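Local coordinates for protein probable threonyl-tRNA synthetase 1 (Aeropyrum pernix, PDB 3A32) that probably catalyses the ATP-dependent attachment of threonine to tRNA(Thr) as a zinc-binding class II synthetase that lacks the domain for editing mischarged seryl-tRNA, at residues 401-406 and 411-416. Residues are numbered along the deposited sequence; the frame is centred on the assembly and turned at random.
Sequences VFIGAK and KVLDVR. With SO4 (sulfate ion), chain D.
CG of Arg-416 lies at the edge of the Phe-402 ring, in its plane, and the carbonyl oxygen of Asp-414 also meets the ring edge, near that plane; CD of Arg-416 approaches CE2 of Phe-402 to 3.7 Å from an oblique direction. CE2 in turn sits over one face of the guanidinium, the two planes being 63° apart, so the groups meet steeply and do not stack. At its own edge the guanidinium grips the carboxylate of Asp-414 side-on. NE reaches OD1 of Asp-414 at 2.8 Å in a nearly straight bond, and NH2 reaches OD2 of that residue at 2.7 Å on its syn lone pair. With CG anti to the backbone N (chi1 171°), the carboxylate is presented on the face of the sheet that carries Phe-402, where Arg-416 can reach both oxygens. Phe-402 and Asp-414 form an antiparallel hydrogen-bonded pair in which Phe-402 N donates to Asp-414 O at 2.9 Å.

On the other face, branched aliphatic side chains suit packing under helices 353-369 and 435-457. Val-401 CG1 lies 4.3 Å from Val-415 CG2, while Ile-403 and Leu-413 run side by side, CG1 to CD2 at 4.0 Å. Helix 405-410, with Gly-404 at its N-cap, joins the strands; its Lys-406 NZ donates to a sulfate, probably from the crystallisation liquor, also held by Arg-427.

Within the anticodon-binding domain's mixed sheet, Phe-402 offers hydrocarbon to the arginine's methylenes, while the paired bonds fix the guanidinium's orientation and carboxylate and arginine probably stabilise each other's charged forms.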
loop_
_atom_site.group_PDB
_atom_site.type_symbol
_atom_site.label_atom_id
_atom_site.label_comp_id
_atom_site.label_asym_id
_atom_site.label_seq_id
_atom_site.Cartn_x
_atom_site.Cartn_y
_atom_site.Cartn_z
ATOM N N VAL A 401 17.378 -24.003 1.759
ATOM C CA VAL A 401 16.939 -25.422 1.686
ATOM C C VAL A 401 17.923 -26.142 0.776
ATOM O O VAL A 401 18.041 -25.810 -0.394
ATOM C CB VAL A 401 15.457 -25.580 1.183
ATOM C CG1 VAL A 401 15.029 -27.064 1.111
ATOM C CG2 VAL A 401 14.480 -24.767 2.091
ATOM N N PHE A 402 18.697 -27.046 1.345
ATOM C CA PHE A 402 19.736 -27.745 0.589
ATOM C C PHE A 402 19.217 -29.073 0.130
ATOM O O PHE A 402 18.764 -29.887 0.948
ATOM C CB PHE A 402 21.016 -27.944 1.416
ATOM C CG PHE A 402 21.784 -26.650 1.652
ATOM C CD1 PHE A 402 22.626 -26.132 0.670
ATOM C CD2 PHE A 402 21.640 -25.950 2.853
ATOM C CE1 PHE A 402 23.324 -24.943 0.877
ATOM C CE2 PHE A 402 22.329 -24.757 3.069
ATOM C CZ PHE A 402 23.186 -24.248 2.093
ATOM N N ILE A 403 19.218 -29.274 -1.183
ATOM C CA ILE A 403 18.774 -30.543 -1.709
ATOM C C ILE A 403 19.874 -31.239 -2.480
ATOM O O ILE A 403 20.151 -30.882 -3.600
ATOM C CB ILE A 403 17.531 -30.462 -2.562
ATOM C CG1 ILE A 403 16.411 -29.743 -1.782
ATOM C CG2 ILE A 403 17.105 -31.957 -2.963
ATOM C CD1 ILE A 403 15.386 -29.156 -2.607
ATOM N N GLY A 404 20.522 -32.203 -1.817
ATOM C CA GLY A 404 21.512 -33.068 -2.459
ATOM C C GLY A 404 21.090 -34.545 -2.456
ATOM O O GLY A 404 19.962 -34.894 -2.101
ATOM N N ALA A 405 22.011 -35.392 -2.888
ATOM C CA ALA A 405 21.833 -36.850 -2.964
ATOM C C ALA A 405 21.376 -37.434 -1.628
ATOM O O ALA A 405 20.518 -38.287 -1.586
ATOM C CB ALA A 405 23.177 -37.487 -3.382
ATOM N N LYS A 406 22.000 -37.000 -0.540
ATOM C CA LYS A 406 21.708 -37.445 0.816
ATOM C C LYS A 406 20.263 -37.111 1.203
ATOM O O LYS A 406 19.567 -37.920 1.797
ATOM C CB LYS A 406 22.685 -36.744 1.782
ATOM C CG LYS A 406 22.638 -37.309 3.207
ATOM C CD LYS A 406 23.746 -36.727 4.163
ATOM C CE LYS A 406 25.164 -36.637 3.507
ATOM N NZ LYS A 406 26.348 -37.115 4.396
ATOM N N LYS A 411 15.417 -38.806 2.631
ATOM C CA LYS A 411 14.066 -38.199 2.743
ATOM C C LYS A 411 13.986 -37.232 3.899
ATOM O O LYS A 411 12.994 -37.184 4.624
ATOM C CB LYS A 411 12.948 -39.259 2.823
ATOM C CG LYS A 411 12.815 -40.106 1.536
ATOM C CD LYS A 411 11.869 -39.540 0.458
ATOM C CE LYS A 411 12.077 -40.272 -0.887
ATOM N NZ LYS A 411 11.880 -41.819 -0.846
ATOM N N VAL A 412 15.043 -36.453 4.057
ATOM C CA VAL A 412 15.130 -35.447 5.109
ATOM C C VAL A 412 15.789 -34.229 4.476
ATOM O O VAL A 412 16.906 -34.347 3.902
ATOM C CB VAL A 412 15.978 -35.950 6.326
ATOM C CG1 VAL A 412 16.154 -34.829 7.386
ATOM C CG2 VAL A 412 15.302 -37.179 6.943
ATOM N N LEU A 413 15.105 -33.075 4.515
ATOM C CA LEU A 413 15.701 -31.859 3.946
ATOM C C LEU A 413 16.668 -31.247 4.945
ATOM O O LEU A 413 16.465 -31.388 6.126
ATOM C CB LEU A 413 14.624 -30.842 3.599
ATOM C CG LEU A 413 13.592 -31.273 2.546
ATOM C CD1 LEU A 413 12.445 -30.284 2.553
ATOM C CD2 LEU A 413 14.220 -31.427 1.128
ATOM N N ASP A 414 17.701 -30.588 4.465
ATOM C CA ASP A 414 18.633 -29.819 5.298
ATOM C C ASP A 414 18.244 -28.334 5.167
ATOM O O ASP A 414 18.482 -27.695 4.120
ATOM C CB ASP A 414 20.069 -30.069 4.838
ATOM C CG ASP A 414 21.082 -29.168 5.493
ATOM O OD1 ASP A 414 20.735 -28.258 6.245
ATOM O OD2 ASP A 414 22.291 -29.374 5.248
ATOM N N VAL A 415 17.626 -27.807 6.230
ATOM C CA VAL A 415 16.957 -26.525 6.180
ATOM C C VAL A 415 17.562 -25.621 7.241
ATOM O O VAL A 415 17.571 -25.970 8.421
ATOM C CB VAL A 415 15.430 -26.672 6.414
ATOM C CG1 VAL A 415 14.727 -25.324 6.477
ATOM C CG2 VAL A 415 14.812 -27.502 5.348
ATOM N N ARG A 416 18.052 -24.462 6.807
ATOM C CA ARG A 416 18.832 -23.554 7.625
ATOM C C ARG A 416 18.175 -22.181 7.681
ATOM O O ARG A 416 18.231 -21.375 6.748
ATOM C CB ARG A 416 20.277 -23.470 7.105
ATOM C CG ARG A 416 20.770 -24.861 6.734
ATOM C CD ARG A 416 22.230 -24.957 6.790
ATOM N NE ARG A 416 22.683 -26.324 6.580
ATOM C CZ ARG A 416 23.962 -26.664 6.507
ATOM N NH1 ARG A 416 24.917 -25.735 6.627
ATOM N NH2 ARG A 416 24.285 -27.936 6.352
HETATM S S SO4 D . 24.986 -34.534 7.211
HETATM O O1 SO4 D . 26.020 -35.299 6.523
HETATM O O2 SO4 D . 24.517 -35.348 8.344
HETATM O O3 SO4 D . 25.559 -33.266 7.649
HETATM O O4 SO4 D . 23.936 -34.176 6.256
#